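Local coordinates for protein aminotransferase, class I and II (Erwinia tasmaniensis, PDB 5Z0Q) that belongs to the class I and II aminotransferases and binds pyridoxal-5'-phosphate in a pocket of its fold, at residues A[304-309]-A[372-377]. Residues are numbered along the deposited sequence; the frame is centred on the assembly and turned at random.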
loop_
_atom_site.group_PDB
_atom_site.type_symbol
_atom_site.label_atom_id
_atom_site.label_comp_id
_atom_site.label_asym_id
_atom_site.label_seq_id
_atom_site.Cartn_x
_atom_site.Cartn_y
_atom_site.Cartn_z
ATOM N N ARG A 304 0.829 -27.193 18.414
ATOM C CA ARG A 304 -0.301 -27.773 17.697
ATOM C C ARG A 304 -0.720 -29.104 18.311
ATOM O O ARG A 304 -1.913 -29.360 18.508
ATOM C CB ARG A 304 0.053 -27.955 16.223
ATOM C CG ARG A 304 -1.057 -28.571 15.395
ATOM C CD ARG A 304 -0.506 -29.199 14.128
ATOM N NE ARG A 304 0.320 -30.369 14.414
ATOM C CZ ARG A 304 0.869 -31.144 13.483
ATOM N NH1 ARG A 304 0.681 -30.877 12.198
ATOM N NH2 ARG A 304 1.604 -32.187 13.837
ATOM N N ASP A 305 0.255 -29.968 18.615
ATOM C CA ASP A 305 -0.064 -31.279 19.172
ATOM C C ASP A 305 -0.730 -31.163 20.536
ATOM O O ASP A 305 -1.582 -31.990 20.883
ATOM C CB ASP A 305 1.202 -32.131 19.267
ATOM C CG ASP A 305 1.781 -32.469 17.907
ATOM O OD1 ASP A 305 1.191 -32.055 16.887
ATOM O OD2 ASP A 305 2.825 -33.150 17.858
ATOM N N MET A 306 -0.363 -30.148 21.320
ATOM C CA MET A 306 -0.996 -29.959 22.621
ATOM C C MET A 306 -2.442 -29.505 22.469
ATOM O O MET A 306 -3.335 -30.020 23.151
ATOM C CB MET A 306 -0.199 -28.949 23.446
ATOM C CG MET A 306 -0.615 -28.872 24.904
ATOM S SD MET A 306 0.252 -27.552 25.769
ATOM C CE MET A 306 1.914 -27.817 25.165
ATOM N N LEU A 307 -2.689 -28.542 21.577
ATOM C CA LEU A 307 -4.053 -28.079 21.345
ATOM C C LEU A 307 -4.921 -29.187 20.763
ATOM O O LEU A 307 -6.091 -29.331 21.138
ATOM C CB LEU A 307 -4.039 -26.865 20.415
ATOM C CG LEU A 307 -5.391 -26.356 19.905
ATOM C CD1 LEU A 307 -6.205 -25.742 21.030
ATOM C CD2 LEU A 307 -5.194 -25.357 18.778
ATOM N N ALA A 308 -4.364 -29.987 19.850
ATOM C CA ALA A 308 -5.141 -31.045 19.212
ATOM C C ALA A 308 -5.548 -32.113 20.219
ATOM O O ALA A 308 -6.710 -32.532 20.258
ATOM C CB ALA A 308 -4.344 -31.664 18.063
ATOM N N GLN A 309 -4.603 -32.565 21.046
ATOM C CA GLN A 309 -4.928 -33.569 22.052
ATOM C C GLN A 309 -5.866 -33.017 23.119
ATOM O O GLN A 309 -6.690 -33.761 23.663
ATOM C CB GLN A 309 -3.644 -34.103 22.690
ATOM C CG GLN A 309 -3.868 -35.122 23.796
ATOM C CD GLN A 309 -2.587 -35.817 24.218
ATOM O OE1 GLN A 309 -2.448 -36.244 25.364
ATOM N NE2 GLN A 309 -1.646 -35.940 23.288
ATOM N N GLN A 372 3.528 -20.882 27.206
ATOM C CA GLN A 372 2.924 -20.502 28.478
ATOM C C GLN A 372 1.559 -19.855 28.269
ATOM O O GLN A 372 0.632 -20.070 29.059
ATOM C CB GLN A 372 3.855 -19.560 29.241
ATOM C CG GLN A 372 3.389 -19.232 30.649
ATOM C CD GLN A 372 4.239 -18.165 31.310
ATOM O OE1 GLN A 372 3.805 -17.024 31.473
ATOM N NE2 GLN A 372 5.455 -18.531 31.697
ATOM N N LEU A 373 1.415 -19.064 27.203
ATOM C CA LEU A 373 0.122 -18.459 26.905
ATOM C C LEU A 373 -0.861 -19.484 26.351
ATOM O O LEU A 373 -2.074 -19.347 26.545
ATOM C CB LEU A 373 0.296 -17.299 25.925
ATOM C CG LEU A 373 -0.958 -16.488 25.588
ATOM C CD1 LEU A 373 -1.594 -15.930 26.855
ATOM C CD2 LEU A 373 -0.633 -15.370 24.610
ATOM N N LEU A 374 -0.360 -20.515 25.666
ATOM C CA LEU A 374 -1.248 -21.557 25.161
ATOM C C LEU A 374 -1.824 -22.390 26.299
ATOM O O LEU A 374 -3.003 -22.763 26.267
ATOM C CB LEU A 374 -0.505 -22.450 24.168
ATOM C CG LEU A 374 -1.331 -23.585 23.558
ATOM C CD1 LEU A 374 -2.497 -23.025 22.762
ATOM C CD2 LEU A 374 -0.468 -24.484 22.690
ATOM N N GLU A 375 -1.006 -22.693 27.312
ATOM C CA GLU A 375 -1.492 -23.463 28.453
ATOM C C GLU A 375 -2.591 -22.713 29.197
ATOM O O GLU A 375 -3.581 -23.316 29.629
ATOM C CB GLU A 375 -0.333 -23.793 29.394
ATOM C CG GLU A 375 0.724 -24.698 28.787
ATOM C CD GLU A 375 1.959 -24.819 29.658
ATOM O OE1 GLU A 375 2.081 -24.040 30.628
ATOM O OE2 GLU A 375 2.808 -25.690 29.374
ATOM N N GLU A 376 -2.436 -21.395 29.353
ATOM C CA GLU A 376 -3.486 -20.603 29.982
ATOM C C GLU A 376 -4.756 -20.591 29.143
ATOM O O GLU A 376 -5.862 -20.556 29.694
ATOM C CB GLU A 376 -2.996 -19.175 30.224
ATOM C CG GLU A 376 -1.809 -19.078 31.168
ATOM C CD GLU A 376 -1.331 -17.651 31.359
ATOM O OE1 GLU A 376 -1.913 -16.737 30.737
ATOM O OE2 GLU A 376 -0.373 -17.445 32.134
ATOM N N ALA A 377 -4.621 -20.619 27.814
ATOM C CA ALA A 377 -5.796 -20.677 26.953
ATOM C C ALA A 377 -6.493 -22.026 27.061
ATOM O O ALA A 377 -7.727 -22.091 27.113
ATOM C CB ALA A 377 -5.399 -20.392 25.506
#
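With CG anti to the backbone N (chi1 -169°) and the next torsion also extended, Met306 sends its sulfur out toward helix 371-385; the bend at chi3 (-45°) leaves SD, not the terminal methyl, nearest to both partners. Leu374, whose first torsion is likewise anti, reaches back, and Met306 SD lies 4.4 Å from Leu374 CD2. Glu375 supplies the other touch: its CG sits beside its backbone N, and Met306 SD approaches Glu375 CG at 4.2 Å, the two chains crossing at a slant. Both distances are loose, and the closest CA atoms, those of Met306 and Glu375, stand 8.7 Å apart. The buried surface, 173 Å², is correspondingly modest. Arg371 and Leu378, both of helix 371-385, also touch Met306, and Leu378 touches Leu307 as well. Helix 290-313 thus packs against the C-terminal helix, whose Ala377 rests on Leu36 and Leu38 of strand 36-38 in the smaller mixed sheet. On the far side of helix 290-313, Arg304 forms a side-on salt bridge with Asp305, NE and NH2 both donating to OD1. Solvent-exposed Glu375 lends only aliphatic CG, its charge taking no part; van der Waals contact and burial of apolar surface therefore join the segments, without a polar bond between them.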